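Local structure of citryl-CoA lyase (Hydrogenobacter thermophilus, 6HXP) at residues Leu159-Glu164 and Ala196-Phe201. The protein probably cleaves citryl-CoA into acetyl-CoA and oxaloacetate and belongs to the citrate synthase family. Sequence-based numbering, arbitrary orientation.
Sequences LEFYGE and ASEMGF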
loop_
_atom_site.group_PDB
_atom_site.type_symbol
_atom_site.label_atom_id
_atom_site.label_comp_id
_atom_site.label_asym_id
_atom_site.label_seq_id
_atom_site.Cartn_x
_atom_site.Cartn_y
_atom_site.Cartn_z
ATOM N N LEU A 159 -2.880 -38.596 8.445
ATOM C CA LEU A 159 -2.756 -38.082 9.802
ATOM C C LEU A 159 -3.981 -38.286 10.641
ATOM O O LEU A 159 -3.922 -37.971 11.823
ATOM C CB LEU A 159 -2.452 -36.584 9.740
ATOM C CG LEU A 159 -1.110 -36.198 9.141
ATOM C CD1 LEU A 159 -0.964 -34.707 9.147
ATOM C CD2 LEU A 159 0.047 -36.815 9.914
ATOM N N GLU A 160 -5.114 -38.734 10.055
ATOM C CA GLU A 160 -6.383 -38.902 10.757
ATOM C C GLU A 160 -6.927 -37.537 11.201
ATOM O O GLU A 160 -7.623 -37.445 12.202
ATOM C CB GLU A 160 -6.299 -39.903 11.904
ATOM C CG GLU A 160 -5.815 -41.252 11.423
ATOM C CD GLU A 160 -5.745 -42.260 12.544
ATOM O OE1 GLU A 160 -5.040 -41.985 13.541
ATOM O OE2 GLU A 160 -6.451 -43.287 12.455
ATOM N N PHE A 161 -6.581 -36.506 10.450
ATOM C CA PHE A 161 -7.050 -35.144 10.635
ATOM C C PHE A 161 -8.345 -34.919 9.855
ATOM O O PHE A 161 -9.209 -34.161 10.286
ATOM C CB PHE A 161 -5.966 -34.162 10.156
ATOM C CG PHE A 161 -6.417 -32.736 10.064
ATOM C CD1 PHE A 161 -7.015 -32.254 8.913
ATOM C CD2 PHE A 161 -6.194 -31.864 11.098
ATOM C CE1 PHE A 161 -7.425 -30.927 8.828
ATOM C CE2 PHE A 161 -6.546 -30.528 10.988
ATOM C CZ PHE A 161 -7.182 -30.078 9.869
ATOM N N TYR A 162 -8.453 -35.538 8.680
ATOM C CA TYR A 162 -9.619 -35.450 7.813
ATOM C C TYR A 162 -10.888 -35.663 8.621
ATOM O O TYR A 162 -11.055 -36.711 9.245
ATOM C CB TYR A 162 -9.478 -36.488 6.694
ATOM C CG TYR A 162 -10.498 -36.390 5.587
ATOM C CD1 TYR A 162 -11.762 -36.949 5.727
ATOM C CD2 TYR A 162 -10.164 -35.834 4.362
ATOM C CE1 TYR A 162 -12.667 -36.964 4.666
ATOM C CE2 TYR A 162 -11.045 -35.872 3.289
ATOM C CZ TYR A 162 -12.319 -36.376 3.462
ATOM O OH TYR A 162 -13.187 -36.397 2.399
ATOM N N GLY A 163 -11.774 -34.672 8.595
ATOM C CA GLY A 163 -13.005 -34.723 9.363
ATOM C C GLY A 163 -14.213 -34.242 8.602
ATOM O O GLY A 163 -14.245 -34.296 7.372
ATOM N N GLU A 164 -15.195 -33.770 9.342
ATOM C CA GLU A 164 -16.502 -33.391 8.794
ATOM C C GLU A 164 -16.434 -32.291 7.742
ATOM O O GLU A 164 -17.165 -32.351 6.757
ATOM C CB GLU A 164 -17.484 -32.994 9.920
ATOM C CG GLU A 164 -17.074 -31.801 10.766
ATOM C CD GLU A 164 -17.974 -31.517 11.955
ATOM O OE1 GLU A 164 -19.075 -32.106 12.016
ATOM O OE2 GLU A 164 -17.590 -30.693 12.817
ATOM N N ALA A 196 -8.665 -25.346 7.110
ATOM C CA ALA A 196 -8.697 -24.286 8.111
ATOM C C ALA A 196 -10.014 -24.364 8.895
ATOM O O ALA A 196 -10.041 -24.091 10.094
ATOM C CB ALA A 196 -8.557 -22.923 7.450
ATOM N N SER A 197 -11.102 -24.754 8.239
ATOM C CA SER A 197 -12.386 -24.929 8.930
ATOM C C SER A 197 -12.345 -26.093 9.881
ATOM O O SER A 197 -12.862 -26.005 10.992
ATOM C CB SER A 197 -13.519 -25.086 7.923
ATOM O OG SER A 197 -13.681 -23.934 7.103
ATOM N N GLU A 198 -11.681 -27.188 9.471
ATOM C CA GLU A 198 -11.499 -28.369 10.326
ATOM C C GLU A 198 -10.762 -27.984 11.612
ATOM O O GLU A 198 -11.013 -28.601 12.670
ATOM C CB GLU A 198 -10.746 -29.476 9.586
ATOM C CG GLU A 198 -11.081 -30.862 10.097
ATOM C CD GLU A 198 -12.380 -31.345 9.492
ATOM O OE1 GLU A 198 -12.333 -31.870 8.354
ATOM O OE2 GLU A 198 -13.453 -31.022 10.047
ATOM N N MET A 199 -9.813 -27.013 11.523
ATOM C CA MET A 199 -9.053 -26.463 12.662
ATOM C C MET A 199 -9.890 -25.505 13.531
ATOM O O MET A 199 -9.383 -25.031 14.539
ATOM C CB MET A 199 -7.814 -25.672 12.174
ATOM C CG MET A 199 -6.738 -26.512 11.550
ATOM S SD MET A 199 -5.525 -25.478 10.759
ATOM C CE MET A 199 -4.385 -26.681 10.099
ATOM N N GLY A 200 -11.120 -25.167 13.126
ATOM C CA GLY A 200 -11.961 -24.261 13.879
ATOM C C GLY A 200 -11.704 -22.777 13.671
ATOM O O GLY A 200 -12.152 -21.966 14.493
ATOM N N PHE A 201 -11.013 -22.387 12.586
ATOM C CA PHE A 201 -10.799 -20.992 12.317
ATOM C C PHE A 201 -12.026 -20.337 11.722
ATOM O O PHE A 201 -12.767 -20.958 10.961
ATOM C CB PHE A 201 -9.621 -20.785 11.369
ATOM C CG PHE A 201 -8.290 -20.992 12.064
ATOM C CD1 PHE A 201 -7.810 -20.050 12.976
ATOM C CD2 PHE A 201 -7.472 -22.067 11.735
ATOM C CE1 PHE A 201 -6.555 -20.190 13.556
ATOM C CE2 PHE A 201 -6.203 -22.191 12.312
ATOM C CZ PHE A 201 -5.768 -21.262 13.224
#
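The N-terminus of helix 164-180, whose N-cap is Gly163, receives the carboxylate of Glu198 from the last turn of helix 188-198. Glu198 OE1 takes a weak, bent hydrogen bond from Gly163 N (2.9 Å, 126° at the hydrogen) and a second bond from Cys166 N in the first turn, while OE2 is hydrogen-bonded to His165 ND1. The side chain reaches this end because CG is anti to the backbone N (chi1 -153°) and the chain then turns about CB-CG (chi2 81°). Glycine suits the cap, since a beta carbon there would clash with Glu198 CD, which lies 3.4 Å from Gly163 CA. Nearer the backbone, Glu198 CB approaches Phe161 CZ obliquely, at 3.6 Å, and the slim, unbranched Met199 brings CG to the ring's edge in plane, 4.0 Å from CZ; a flat apolar ring suits these methylenes. Met53 of helix 48-60 touches both Phe161 and Met199, extending this apolar layer. Replacing Glu198 with an alanine is likely to leave Cys166 N and His165 ND1 without their partner, and the helix end without a carboxylate that may balance its dipole. A carboxylate from one helix accepting backbone N-H groups at another's N-terminus thus joins two helices of the mainly helical citrate synthase fold.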